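Local structure of tyrosinase (6JU8) at residues Y64-G69 against W75-G80; P364-A367 against I371-L374; T204-L209 against Y213-Q218; R108-L113 against R409-F414; E48-I53 against P194-R199. The protein probably oxidises L-tyrosine and L-dopa to L-dopaquinone with molecular oxygen, using a pair of histidine-bound copper ions. The protein carries 1 engineered substitution. One frame throughout, in Å; residues are numbered along the deposited sequence.

Interaction 1. Residues Y64-G69 against W75-G80; sequences YFRLAG and WTEWDG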
# COMPACT_ATOMS: atom_id res chain seq x y z
N TYR A 64 -20.93 9.67 2.53
CA TYR A 64 -20.17 9.14 1.40
C TYR A 64 -20.66 7.77 0.96
O TYR A 64 -20.84 7.49 -0.24
CB TYR A 64 -18.69 9.07 1.80
CG TYR A 64 -17.80 8.67 0.63
CD1 TYR A 64 -17.24 9.63 -0.21
CD2 TYR A 64 -17.51 7.33 0.40
CE1 TYR A 64 -16.43 9.27 -1.27
CE2 TYR A 64 -16.70 6.94 -0.67
CZ TYR A 64 -16.18 7.92 -1.49
OH TYR A 64 -15.37 7.54 -2.54
N PHE A 65 -20.91 6.89 1.94
CA PHE A 65 -21.36 5.55 1.60
C PHE A 65 -22.63 5.62 0.75
O PHE A 65 -22.78 4.95 -0.26
CB PHE A 65 -21.63 4.70 2.86
CG PHE A 65 -22.04 3.30 2.52
CD1 PHE A 65 -23.35 3.00 2.15
CD2 PHE A 65 -21.11 2.26 2.57
CE1 PHE A 65 -23.74 1.71 1.81
CE2 PHE A 65 -21.48 0.98 2.22
CZ PHE A 65 -22.79 0.70 1.86
N ARG A 66 -23.61 6.43 1.18
CA ARG A 66 -24.87 6.46 0.44
C ARG A 66 -24.73 7.14 -0.91
O ARG A 66 -25.42 6.75 -1.86
CB ARG A 66 -25.95 7.13 1.29
CG ARG A 66 -26.34 6.37 2.55
CD ARG A 66 -27.13 5.10 2.27
NE ARG A 66 -28.31 5.32 1.42
CZ ARG A 66 -29.44 5.85 1.83
NH1 ARG A 66 -29.58 6.28 3.09
NH2 ARG A 66 -30.46 6.02 0.98
N LEU A 67 -23.88 8.16 -1.03
CA LEU A 67 -23.64 8.76 -2.34
C LEU A 67 -22.96 7.80 -3.30
O LEU A 67 -23.40 7.66 -4.46
CB LEU A 67 -22.78 10.03 -2.18
CG LEU A 67 -23.50 11.16 -1.44
CD1 LEU A 67 -22.50 12.24 -1.09
CD2 LEU A 67 -24.62 11.72 -2.32
N ALA A 68 -21.93 7.09 -2.83
CA ALA A 68 -21.32 6.02 -3.62
C ALA A 68 -22.33 4.92 -3.93
O ALA A 68 -22.29 4.30 -5.00
CB ALA A 68 -20.13 5.45 -2.88
N GLY A 69 -23.26 4.66 -3.01
CA GLY A 69 -24.24 3.61 -3.21
C GLY A 69 -25.20 3.91 -4.33
O GLY A 69 -25.83 2.99 -4.86
N TRP A 75 -27.47 -1.46 -3.85
CA TRP A 75 -28.65 -1.45 -4.69
C TRP A 75 -29.91 -1.04 -3.94
O TRP A 75 -30.96 -1.67 -4.10
CB TRP A 75 -28.82 -2.82 -5.37
CG TRP A 75 -27.59 -3.30 -6.08
CD1 TRP A 75 -26.91 -2.68 -7.11
CD2 TRP A 75 -26.90 -4.52 -5.83
NE1 TRP A 75 -25.83 -3.45 -7.49
CE2 TRP A 75 -25.80 -4.59 -6.72
CE3 TRP A 75 -27.11 -5.56 -4.92
CZ2 TRP A 75 -24.90 -5.66 -6.74
CZ3 TRP A 75 -26.22 -6.62 -4.94
CH2 TRP A 75 -25.14 -6.66 -5.83
N THR A 76 -29.82 0.02 -3.15
CA THR A 76 -30.94 0.49 -2.35
C THR A 76 -31.53 1.78 -2.92
O THR A 76 -31.01 2.38 -3.84
CB THR A 76 -30.54 0.78 -0.89
OG1 THR A 76 -29.71 1.96 -0.86
CG2 THR A 76 -29.74 -0.35 -0.27
N GLU A 77 -32.62 2.22 -2.28
CA GLU A 77 -33.22 3.52 -2.54
C GLU A 77 -32.24 4.65 -2.27
O GLU A 77 -31.33 4.53 -1.47
CB GLU A 77 -34.50 3.72 -1.72
CG GLU A 77 -34.26 4.07 -0.27
CD GLU A 77 -34.07 5.55 0.01
OE1 GLU A 77 -34.63 6.47 -0.60
OE2 GLU A 77 -33.28 5.82 0.92
N TRP A 78 -32.46 5.75 -3.00
CA TRP A 78 -31.79 7.00 -2.69
C TRP A 78 -32.75 8.14 -3.03
O TRP A 78 -33.43 8.08 -4.06
CB TRP A 78 -30.45 7.15 -3.44
CG TRP A 78 -29.71 8.36 -2.96
CD1 TRP A 78 -28.90 8.45 -1.86
CD2 TRP A 78 -29.71 9.67 -3.55
NE1 TRP A 78 -28.41 9.72 -1.74
CE2 TRP A 78 -28.88 10.49 -2.77
CE3 TRP A 78 -30.32 10.20 -4.70
CZ2 TRP A 78 -28.65 11.84 -3.06
CZ3 TRP A 78 -30.09 11.53 -4.98
CH2 TRP A 78 -29.27 12.32 -4.18
N ASP A 79 -32.82 9.15 -2.18
CA ASP A 79 -33.66 10.32 -2.39
C ASP A 79 -35.10 9.95 -2.73
O ASP A 79 -35.78 10.63 -3.51
CB ASP A 79 -33.09 11.26 -3.45
CG ASP A 79 -33.47 12.71 -3.18
OD1 ASP A 79 -33.72 13.06 -2.00
OD2 ASP A 79 -33.51 13.50 -4.15
N GLY A 80 -35.60 8.89 -2.09
CA GLY A 80 -37.00 8.55 -2.27
C GLY A 80 -37.29 7.78 -3.55
O GLY A 80 -38.46 7.49 -3.83
O HOH W 1 -28.72 4.04 -3.81
O HOH W 2 -27.23 1.43 -3.14

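Interaction 2. Residues P364-A367 against I371-L374; sequences PVAA and IFWL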
# COMPACT_ATOMS: atom_id res chain seq x y z
N PRO A 364 -20.26 -2.67 -9.44
CA PRO A 364 -21.04 -2.55 -8.21
C PRO A 364 -20.35 -1.80 -7.08
O PRO A 364 -21.08 -1.30 -6.21
CB PRO A 364 -21.32 -4.00 -7.81
CG PRO A 364 -21.19 -4.78 -9.08
CD PRO A 364 -20.15 -4.05 -9.91
N VAL A 365 -19.02 -1.71 -7.03
CA VAL A 365 -18.36 -1.12 -5.88
C VAL A 365 -17.34 -0.04 -6.23
O VAL A 365 -16.71 0.50 -5.31
CB VAL A 365 -17.71 -2.18 -4.96
CG1 VAL A 365 -18.77 -3.08 -4.34
CG2 VAL A 365 -16.67 -3.00 -5.73
N ALA A 366 -17.18 0.29 -7.51
CA ALA A 366 -16.14 1.23 -7.90
C ALA A 366 -16.30 2.59 -7.25
O ALA A 366 -15.28 3.26 -6.97
CB ALA A 366 -16.15 1.37 -9.42
N ALA A 367 -17.53 3.05 -7.05
CA ALA A 367 -17.73 4.41 -6.53
C ALA A 367 -17.28 4.56 -5.09
O ALA A 367 -17.10 5.69 -4.63
CB ALA A 367 -19.20 4.82 -6.71
N ILE A 371 -10.99 7.84 -5.79
CA ILE A 371 -10.54 8.21 -7.12
C ILE A 371 -11.64 8.10 -8.18
O ILE A 371 -11.53 8.72 -9.24
CB ILE A 371 -9.30 7.40 -7.56
CG1 ILE A 371 -8.54 8.15 -8.66
CG2 ILE A 371 -9.68 5.98 -7.95
CD1 ILE A 371 -7.26 7.47 -9.11
N PHE A 372 -12.68 7.32 -7.93
CA PHE A 372 -13.81 7.19 -8.84
C PHE A 372 -14.25 8.56 -9.35
O PHE A 372 -14.48 8.78 -10.54
CB PHE A 372 -14.99 6.50 -8.12
CG PHE A 372 -16.25 6.46 -8.94
CD1 PHE A 372 -17.15 7.52 -8.90
CD2 PHE A 372 -16.53 5.36 -9.75
CE1 PHE A 372 -18.31 7.49 -9.67
CE2 PHE A 372 -17.68 5.31 -10.51
CZ PHE A 372 -18.56 6.38 -10.44
N TRP A 373 -14.43 9.49 -8.42
CA TRP A 373 -15.03 10.78 -8.74
C TRP A 373 -14.08 11.65 -9.55
O TRP A 373 -14.50 12.45 -10.37
CB TRP A 373 -15.39 11.46 -7.42
CG TRP A 373 -16.18 10.56 -6.50
CD1 TRP A 373 -15.69 9.77 -5.50
CD2 TRP A 373 -17.61 10.39 -6.48
NE1 TRP A 373 -16.72 9.09 -4.87
CE2 TRP A 373 -17.91 9.47 -5.46
CE3 TRP A 373 -18.67 10.93 -7.24
CZ2 TRP A 373 -19.22 9.09 -5.17
CZ3 TRP A 373 -19.97 10.54 -6.95
CH2 TRP A 373 -20.24 9.61 -5.91
N LEU A 374 -12.78 11.48 -9.29
CA LEU A 374 -11.75 12.23 -10.03
C LEU A 374 -11.60 11.72 -11.45
O LEU A 374 -11.47 12.51 -12.39
CB LEU A 374 -10.43 12.12 -9.26
CG LEU A 374 -10.44 12.51 -7.79
CD1 LEU A 374 -9.05 12.32 -7.19
CD2 LEU A 374 -10.95 13.93 -7.56

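Interaction 3. Residues T204-L209 against Y213-Q218; sequences TLMGTL and YAITSQ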
# COMPACT_ATOMS: atom_id res chain seq x y z
N THR A 204 -16.62 -1.61 9.92
CA THR A 204 -16.73 -3.07 9.97
C THR A 204 -16.52 -3.59 8.55
O THR A 204 -16.41 -2.79 7.61
CB THR A 204 -18.09 -3.51 10.51
OG1 THR A 204 -18.21 -4.94 10.65
CG2 THR A 204 -19.21 -3.05 9.60
N LEU A 205 -16.47 -4.90 8.37
CA LEU A 205 -16.44 -5.44 7.01
C LEU A 205 -17.72 -5.04 6.29
O LEU A 205 -18.80 -5.09 6.88
CB LEU A 205 -16.28 -6.95 7.03
CG LEU A 205 -15.06 -7.53 7.75
CD1 LEU A 205 -15.03 -9.04 7.56
CD2 LEU A 205 -13.76 -6.89 7.31
N MET A 206 -17.58 -4.64 5.03
CA MET A 206 -18.76 -4.08 4.36
C MET A 206 -19.85 -5.12 4.15
O MET A 206 -21.03 -4.74 3.99
CB MET A 206 -18.38 -3.43 3.03
CG MET A 206 -17.47 -2.22 3.22
SD MET A 206 -17.40 -1.26 1.68
CE MET A 206 -15.86 -0.39 1.96
N GLY A 207 -19.53 -6.41 4.17
CA GLY A 207 -20.53 -7.46 4.04
C GLY A 207 -21.38 -7.64 5.28
O GLY A 207 -22.32 -8.46 5.23
N THR A 208 -21.07 -6.93 6.37
CA THR A 208 -21.84 -7.11 7.61
C THR A 208 -22.58 -5.86 8.04
O THR A 208 -23.08 -5.77 9.18
CB THR A 208 -20.93 -7.61 8.76
OG1 THR A 208 -19.91 -6.66 9.07
CG2 THR A 208 -20.25 -8.91 8.34
N LEU A 209 -22.66 -4.85 7.17
CA LEU A 209 -23.42 -3.64 7.47
C LEU A 209 -24.89 -3.95 7.70
O LEU A 209 -25.42 -4.93 7.19
CB LEU A 209 -23.29 -2.65 6.31
CG LEU A 209 -21.85 -2.18 6.07
CD1 LEU A 209 -21.80 -1.36 4.80
CD2 LEU A 209 -21.35 -1.43 7.30
N TYR A 213 -27.93 -2.49 3.61
CA TYR A 213 -26.74 -1.85 3.07
C TYR A 213 -25.54 -2.78 2.91
O TYR A 213 -24.51 -2.32 2.41
CB TYR A 213 -26.30 -0.68 3.96
CG TYR A 213 -27.38 0.36 4.05
CD1 TYR A 213 -27.71 1.11 2.93
CD2 TYR A 213 -28.11 0.60 5.21
CE1 TYR A 213 -28.70 2.06 2.94
CE2 TYR A 213 -29.11 1.55 5.25
CZ TYR A 213 -29.40 2.28 4.11
OH TYR A 213 -30.38 3.25 4.13
N ALA A 214 -25.62 -4.03 3.33
CA ALA A 214 -24.47 -4.92 3.23
C ALA A 214 -24.03 -5.10 1.78
O ALA A 214 -24.84 -5.28 0.86
CB ALA A 214 -24.79 -6.29 3.84
N ILE A 215 -22.71 -5.03 1.56
CA ILE A 215 -22.09 -5.24 0.27
C ILE A 215 -21.80 -6.72 0.11
O ILE A 215 -21.07 -7.30 0.91
CB ILE A 215 -20.77 -4.44 0.16
CG1 ILE A 215 -20.94 -2.94 0.41
CG2 ILE A 215 -20.07 -4.70 -1.18
CD1 ILE A 215 -21.73 -2.21 -0.65
N THR A 216 -22.36 -7.37 -0.90
CA THR A 216 -22.07 -8.78 -1.17
C THR A 216 -20.79 -8.93 -1.97
O THR A 216 -20.25 -7.98 -2.51
CB THR A 216 -23.22 -9.44 -1.94
OG1 THR A 216 -23.35 -8.83 -3.22
CG2 THR A 216 -24.55 -9.22 -1.21
N SER A 217 -20.32 -10.18 -2.07
CA SER A 217 -19.38 -10.51 -3.13
C SER A 217 -20.02 -10.17 -4.48
O SER A 217 -21.24 -10.01 -4.61
CB SER A 217 -18.96 -11.96 -3.10
OG SER A 217 -20.04 -12.86 -3.34
N GLN A 218 -19.16 -10.01 -5.49
CA GLN A 218 -19.59 -9.58 -6.81
C GLN A 218 -19.01 -10.48 -7.88
O GLN A 218 -17.80 -10.63 -8.05
CB GLN A 218 -19.15 -8.13 -7.03
CG GLN A 218 -19.64 -7.18 -5.95
CD GLN A 218 -21.14 -7.01 -5.90
OE1 GLN A 218 -21.86 -7.16 -6.90
NE2 GLN A 218 -21.65 -6.63 -4.74
O HOH W 3 -22.96 -9.56 2.56

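Interaction 4. Residues R108-L113 against R409-F414; sequences RVYVTL and RPFHRF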
# COMPACT_ATOMS: atom_id res chain seq x y z
N ARG A 108 -22.43 13.05 -15.62
CA ARG A 108 -22.26 14.49 -15.46
C ARG A 108 -23.04 14.95 -14.24
O ARG A 108 -22.53 15.73 -13.41
CB ARG A 108 -22.71 15.22 -16.73
CG ARG A 108 -22.68 16.76 -16.56
CD ARG A 108 -22.73 17.48 -17.91
NE ARG A 108 -21.47 17.32 -18.64
CZ ARG A 108 -21.25 17.63 -19.90
NH1 ARG A 108 -22.19 18.16 -20.68
NH2 ARG A 108 -20.04 17.41 -20.42
N VAL A 109 -24.30 14.49 -14.11
CA VAL A 109 -25.11 14.89 -12.95
C VAL A 109 -24.55 14.29 -11.68
O VAL A 109 -24.49 14.95 -10.62
CB VAL A 109 -26.58 14.49 -13.16
CG1 VAL A 109 -27.42 14.94 -11.96
CG2 VAL A 109 -27.20 15.08 -14.43
N TYR A 110 -24.10 13.03 -11.71
CA TYR A 110 -23.58 12.36 -10.51
C TYR A 110 -22.38 13.10 -9.96
O TYR A 110 -22.30 13.32 -8.73
CB TYR A 110 -23.20 10.94 -10.89
CG TYR A 110 -22.96 9.96 -9.76
CD1 TYR A 110 -23.62 10.02 -8.55
CD2 TYR A 110 -22.05 8.92 -9.95
CE1 TYR A 110 -23.40 9.09 -7.54
CE2 TYR A 110 -21.83 7.95 -8.97
CZ TYR A 110 -22.50 8.06 -7.76
OH TYR A 110 -22.26 7.09 -6.81
N VAL A 111 -21.45 13.49 -10.84
CA VAL A 111 -20.25 14.21 -10.37
C VAL A 111 -20.64 15.57 -9.78
O VAL A 111 -20.07 15.99 -8.77
CB VAL A 111 -19.26 14.39 -11.53
CG1 VAL A 111 -18.10 15.33 -11.15
CG2 VAL A 111 -18.70 13.04 -11.97
N THR A 112 -21.63 16.23 -10.37
CA THR A 112 -22.08 17.52 -9.86
C THR A 112 -22.74 17.36 -8.49
O THR A 112 -22.57 18.21 -7.61
CB THR A 112 -23.09 18.14 -10.85
OG1 THR A 112 -22.40 18.42 -12.07
CG2 THR A 112 -23.65 19.46 -10.35
N LEU A 113 -23.49 16.29 -8.27
CA LEU A 113 -24.05 16.02 -6.94
C LEU A 113 -22.94 15.96 -5.90
O LEU A 113 -23.02 16.56 -4.83
CB LEU A 113 -24.85 14.71 -6.97
CG LEU A 113 -25.22 14.07 -5.65
CD1 LEU A 113 -26.13 14.97 -4.80
CD2 LEU A 113 -25.90 12.71 -5.85
N ARG A 409 -32.58 9.08 -13.34
CA ARG A 409 -32.86 8.71 -11.96
C ARG A 409 -31.55 8.39 -11.26
O ARG A 409 -30.65 7.80 -11.88
CB ARG A 409 -33.79 7.49 -11.95
CG ARG A 409 -35.16 7.78 -12.57
CD ARG A 409 -36.11 6.59 -12.38
NE ARG A 409 -35.35 5.36 -12.26
CZ ARG A 409 -35.56 4.39 -11.39
NH1 ARG A 409 -34.80 3.30 -11.36
NH2 ARG A 409 -36.57 4.49 -10.52
N PRO A 410 -31.38 8.71 -9.98
CA PRO A 410 -32.38 9.25 -9.07
C PRO A 410 -32.30 10.75 -8.84
O PRO A 410 -32.75 11.25 -7.79
CB PRO A 410 -31.97 8.50 -7.78
CG PRO A 410 -30.47 8.66 -7.81
CD PRO A 410 -30.12 8.40 -9.26
N PHE A 411 -31.79 11.49 -9.80
CA PHE A 411 -31.37 12.86 -9.59
C PHE A 411 -32.51 13.85 -9.80
O PHE A 411 -33.02 13.95 -10.91
CB PHE A 411 -30.20 13.20 -10.51
CG PHE A 411 -29.02 12.26 -10.36
CD1 PHE A 411 -28.50 11.99 -9.10
CD2 PHE A 411 -28.44 11.68 -11.48
CE1 PHE A 411 -27.39 11.14 -8.98
CE2 PHE A 411 -27.33 10.87 -11.36
CZ PHE A 411 -26.80 10.62 -10.11
N HIS A 412 -32.85 14.58 -8.76
CA HIS A 412 -33.95 15.54 -8.78
C HIS A 412 -33.46 16.97 -8.99
O HIS A 412 -32.39 17.36 -8.52
CB HIS A 412 -34.75 15.48 -7.48
CG HIS A 412 -35.51 14.20 -7.33
ND1 HIS A 412 -35.25 13.32 -6.31
CD2 HIS A 412 -36.52 13.66 -8.02
CE1 HIS A 412 -36.06 12.28 -6.38
NE2 HIS A 412 -36.85 12.47 -7.42
N ARG A 413 -34.29 17.75 -9.68
CA ARG A 413 -34.05 19.17 -9.85
C ARG A 413 -35.37 19.94 -9.79
O ARG A 413 -36.45 19.38 -9.98
CB ARG A 413 -33.33 19.47 -11.16
CG ARG A 413 -34.03 18.89 -12.38
CD ARG A 413 -33.26 19.14 -13.66
NE ARG A 413 -33.08 20.56 -13.94
CZ ARG A 413 -33.98 21.30 -14.58
NH1 ARG A 413 -35.11 20.79 -15.04
NH2 ARG A 413 -33.70 22.59 -14.76
N PHE A 414 -35.23 21.23 -9.58
CA PHE A 414 -36.38 22.12 -9.60
C PHE A 414 -36.46 22.71 -11.01
O PHE A 414 -35.46 23.29 -11.47
CB PHE A 414 -36.21 23.17 -8.51
CG PHE A 414 -37.33 24.16 -8.35
CD1 PHE A 414 -38.54 23.78 -7.80
CD2 PHE A 414 -37.14 25.47 -8.74
CE1 PHE A 414 -39.56 24.70 -7.65
CE2 PHE A 414 -38.16 26.39 -8.59
CZ PHE A 414 -39.37 26.01 -8.05

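Interaction 5. Residues E48-I53 against P194-R199; sequences EALTVI and PNPLYR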
# COMPACT_ATOMS: atom_id res chain seq x y z
N GLU A 48 -11.22 18.42 4.87
CA GLU A 48 -12.07 18.44 6.05
C GLU A 48 -13.52 18.15 5.67
O GLU A 48 -14.19 17.41 6.39
CB GLU A 48 -11.96 19.78 6.78
CG GLU A 48 -10.58 20.06 7.36
CD GLU A 48 -10.22 19.34 8.63
OE1 GLU A 48 -11.03 18.57 9.17
OE2 GLU A 48 -9.10 19.53 9.14
N ALA A 49 -13.97 18.70 4.55
CA ALA A 49 -15.35 18.43 4.12
C ALA A 49 -15.54 16.96 3.77
O ALA A 49 -16.55 16.33 4.14
CB ALA A 49 -15.73 19.28 2.93
N LEU A 50 -14.59 16.41 3.00
CA LEU A 50 -14.80 15.02 2.59
C LEU A 50 -14.72 14.08 3.78
O LEU A 50 -15.42 13.07 3.86
CB LEU A 50 -13.80 14.61 1.50
CG LEU A 50 -14.02 13.24 0.89
CD1 LEU A 50 -15.42 13.06 0.31
CD2 LEU A 50 -12.99 12.99 -0.22
N THR A 51 -13.87 14.43 4.74
CA THR A 51 -13.80 13.64 5.97
C THR A 51 -15.15 13.62 6.69
O THR A 51 -15.64 12.55 7.08
CB THR A 51 -12.70 14.17 6.91
OG1 THR A 51 -11.45 13.99 6.23
CG2 THR A 51 -12.67 13.39 8.21
N VAL A 52 -15.77 14.78 6.90
CA VAL A 52 -17.09 14.85 7.49
C VAL A 52 -18.09 14.02 6.71
O VAL A 52 -18.84 13.22 7.29
CB VAL A 52 -17.57 16.31 7.57
CG1 VAL A 52 -19.06 16.40 7.86
CG2 VAL A 52 -16.79 17.08 8.62
N ILE A 53 -18.11 14.13 5.39
CA ILE A 53 -19.06 13.41 4.55
C ILE A 53 -18.87 11.90 4.70
O ILE A 53 -19.84 11.13 4.80
CB ILE A 53 -18.96 13.87 3.09
CG1 ILE A 53 -19.46 15.32 2.93
CG2 ILE A 53 -19.74 12.97 2.16
CD1 ILE A 53 -18.93 16.04 1.70
N PRO A 194 -5.38 11.78 8.35
CA PRO A 194 -5.65 10.76 7.31
C PRO A 194 -6.29 11.41 6.09
O PRO A 194 -7.21 12.21 6.21
CB PRO A 194 -6.64 9.82 8.01
CG PRO A 194 -6.45 10.07 9.48
CD PRO A 194 -6.06 11.52 9.63
N ASN A 195 -5.80 11.01 4.92
CA ASN A 195 -6.24 11.61 3.67
C ASN A 195 -7.50 10.94 3.16
O ASN A 195 -7.45 9.76 2.80
CB ASN A 195 -5.10 11.44 2.67
CG ASN A 195 -5.44 11.99 1.31
OD1 ASN A 195 -6.51 12.61 1.11
ND2 ASN A 195 -4.58 11.71 0.35
N PRO A 196 -8.64 11.63 3.09
CA PRO A 196 -9.89 10.97 2.67
C PRO A 196 -9.93 10.63 1.18
O PRO A 196 -10.87 9.94 0.76
CB PRO A 196 -10.97 11.99 3.05
CG PRO A 196 -10.24 13.31 2.86
CD PRO A 196 -8.85 13.06 3.39
N LEU A 197 -8.92 11.08 0.41
CA LEU A 197 -8.85 10.69 -1.00
C LEU A 197 -8.07 9.40 -1.20
O LEU A 197 -8.08 8.84 -2.31
CB LEU A 197 -8.23 11.81 -1.83
CG LEU A 197 -9.08 13.08 -1.95
CD1 LEU A 197 -8.21 14.17 -2.53
CD2 LEU A 197 -10.32 12.81 -2.77
N TYR A 198 -7.39 8.92 -0.17
CA TYR A 198 -6.53 7.74 -0.34
C TYR A 198 -7.31 6.44 -0.45
O TYR A 198 -6.91 5.51 -1.13
CB TYR A 198 -5.59 7.70 0.85
CG TYR A 198 -4.56 6.63 0.99
CD1 TYR A 198 -3.47 6.56 0.12
CD2 TYR A 198 -4.62 5.69 2.01
CE1 TYR A 198 -2.49 5.59 0.24
CE2 TYR A 198 -3.65 4.71 2.16
CZ TYR A 198 -2.59 4.67 1.27
OH TYR A 198 -1.62 3.70 1.42
N ARG A 199 -8.42 6.37 0.28
CA ARG A 199 -9.22 5.17 0.38
C ARG A 199 -10.52 5.55 1.08
O ARG A 199 -10.60 6.66 1.63
CB ARG A 199 -8.55 4.02 1.14
CG ARG A 199 -8.19 4.31 2.58
CD ARG A 199 -9.26 3.96 3.60
NE ARG A 199 -8.66 4.07 4.96
CZ ARG A 199 -7.98 3.07 5.49
NH1 ARG A 199 -7.83 1.94 4.80
NH2 ARG A 199 -7.44 3.19 6.70
O HOH W 4 -9.30 12.85 7.70

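Interaction 1. Residues Y64-G69 against W75-G80
Leu-67 and Trp-78 form the close-packed, buried part of this contact. Leu-67 CD2 lies obliquely against Trp-78 CZ2 at 4.1 Å, and the other end of the indole reaches the helix backbone, with Trp-78 CD1 3.9 Å from Arg-66 O. With its CG swung opposite the backbone N (chi1 -173°), Trp-78 extends towards the helix, where Leu-113 of helix 103-129 also packs on it; its NE1 is bonded to the carbonyl of Gln-61. Arg-66 curls over the same region through a chain bent at chi2 and chi3. Its NH2 serves two acceptors: Glu-77 O at 3.0 Å, approached from above the carbonyl plane, and Glu-77 OE2 at 2.8 Å, a salt bridge whose hydrogen bond is weak because it is strongly bent (129°). Gly-80 N also holds the carboxylate, meeting Glu-77 OE1 nearly along its C-O axis at 3.0 Å, and Arg-66 NH1 turns to the carbonyl of Leu-58. The looser side lies at Gly-69 and Thr-76, where water replaces direct contact: one water lies 2.7 Å from Gly-69 O, probably donating to it, and accepts from Thr-76 N at 2.9 Å. Helix 64-69 and the loop 75-80 thus flank the short connection that carries the copper ligand His-71 of the tyrosinase central domain.

Interaction 2. Residues P364-A367 against I371-L374
The hydroxyl of Tyr-64 accepts the indole N-H of Trp-373 and is also bonded to the carbonyl of the residue after Ala-367; Ala-367 O is close by, 3.4 Å from Trp-373 NE1. Beside these polar groups, Phe-372 packs against the loop. Its ring lies under Ala-367, whose CA stands 3.8 Å from the ring centroid and 24° off the normal, a CH-pi contact over one face. Both methyls come from that same side, Ala-367 CB over the face, 4.0 Å from Phe-372 CD1, and Ala-366 CB out by the rim, 4.0 Å from Phe-372 CD2. A first torsion near trans (chi1 174°) carries the ring back against 366-367. Trp-373 takes another course, with CG beside its N, and its indole plane passes 3.8 Å from Phe-372 CD1. Outside the segments, Phe-372 meets His-71 edge-to-face and lies against His-376, and its side chain is about 4 Å from the nearest copper ion. A ring packed on alanines and touching two copper ligands is consistent with a limit on how those imidazoles can move, while the indole N-H is satisfied within the buried core.

Interaction 3. Residues T204-L209 against Y213-Q218
The two segments run in opposite directions, with Gly-207 beside Ile-215 and Leu-209 beside Ala-214, both pairs of CA atoms 4.6 Å apart. A single direct backbone hydrogen bond joins them, from Ile-215 N to Met-206 O, 3.0 Å long and nearly straight at 170°, although the donor stands well above the carbonyl plane. Gly-207 CA adds a CA-H...O contact to Ile-215 O at 3.2 Å, and a water donates to Gly-207 O and, weakly, to Ile-215 O. Within 204-209, Leu-205 to Thr-208 form a type I turn: Leu-205 O accepts from Thr-208 N and also from Thr-208 OG1 at 2.9 Å. The whole is an irregular chain reversal ahead of strand 218-222, rather than a regular beta hairpin. Among the side chains, Met-206 and Ile-215 lie side by side and point the same way, since Met-206 CG and Ile-215 CG1 both stand opposite the carbonyl carbon (chi1 -65° and -56°); Met-206 CB is 3.7 Å from Ile-215 CG1. Further along, Leu-209 CD1 rests on Tyr-213 O at 3.7 Å, while Ala-214 CB touches both Gly-207 O, at 3.6 Å, and Leu-209 O. Phe-65 of helix 64-69 packs against Leu-209, Tyr-213 and Ile-215 together.

Interaction 4. Residues R108-L113 against R409-F414
Phe-411, in the segment leading into strand 412-415, comes up to helix 103-129 at Val-109, their CA atoms 7.4 Å apart. The phenyl ring carries the entire contact and meets three helix side chains from different directions. Val-109 runs alongside it, pointing the other way: its CG1 branch, trans to the amide nitrogen (chi1 -179°), comes to 3.4 Å from Phe-411 CD2, while the carbonyl carbon of Val-109 lies over a ring face. At the far end of the phenyl, Tyr-110 CD1 touches Phe-411 CZ at 3.6 Å near the plane of the phenyl; the two rings are oblique, their planes at 31° and centroids 5.9 Å apart. Leu-113, one turn on from Val-109, crosses at about a right angle and brings CD2 to 3.8 Å from Phe-411 CE1. Pro-410, preceded by a cis peptide bond, sets its CD 3.8 Å above the centre of the Phe-411 ring. The hydroxyl of Tyr-110 is bonded to Leu-67 O, and its ring touches His-71. Phe-411 thus packs the hairpin of strands 412-415 and 420-423 onto helix 103-129, which carries the copper ligand His-107 and is part of the helical core that surrounds the dinuclear site in tyrosinases.

Interaction 5. Residues E48-I53 against P194-R199
Leu-50 and Thr-51, on successive positions of helix 41-55, share the ring of Pro-196. Leu-50 crosses it obliquely, CG lying 3.9 Å from Pro-196 CB, and its CD2 branch goes on to meet Leu-197 CD2 at 3.7 Å, these two side chains at about a right angle. A chi1 of -174° sets Leu-50 CG beside the carbonyl carbon, which sends the CD2 branch to the loop, while CD1 packs on Tyr-64. Thr-51 turns OG1 to the proline, 3.6 Å from Pro-196 CG, a van der Waals contact; the same hydroxyl is bonded back to Val-47 O and receives a proton at 2.8 Å from a water that also donates to Pro-194 O at 2.6 Å. The next shell fixes the loop. Asn-195 OD1 takes Leu-197 N at 2.9 Å, an Asx turn that bends the chain around Pro-196, and Asn-195 ND2 is held by Met-176 O. Gln-54 donates to Pro-196 O, and Lys-193 pairs with Glu-48 in a salt bridge. This is packing away from the copper ions, between the helix and the loop that follows strand 190-194. Its chemistry implies a mainly apolar joint, with polar groups at its margin bridged by water or bonded within their own segments and to neighbours.

Interaction 1 is the hub: it touches each of the other four, with centres about 12 Å from interaction 4, 13 Å from interaction 2, 14 Å from interaction 3 and 18 Å from interaction 5. Helices 41-55, 64-69 and 103-129 follow one another along the chain and carry the first segments of interactions 5, 1 and 4. Interactions 1, 3 and 2 close in that order along the chain, whereas interactions 4 and 5 span long stretches that overlap. Tyr-110 touches Phe-372 and Trp-373, so interactions 2 and 4 meet beside the copper site, while interactions 3 and 5 lie further out and about 8 Å apart at their nearest atoms. Interactions 1, 2 and 4 thus gather beside the dinuclear centre, with 3 and 5 in the surrounding fold.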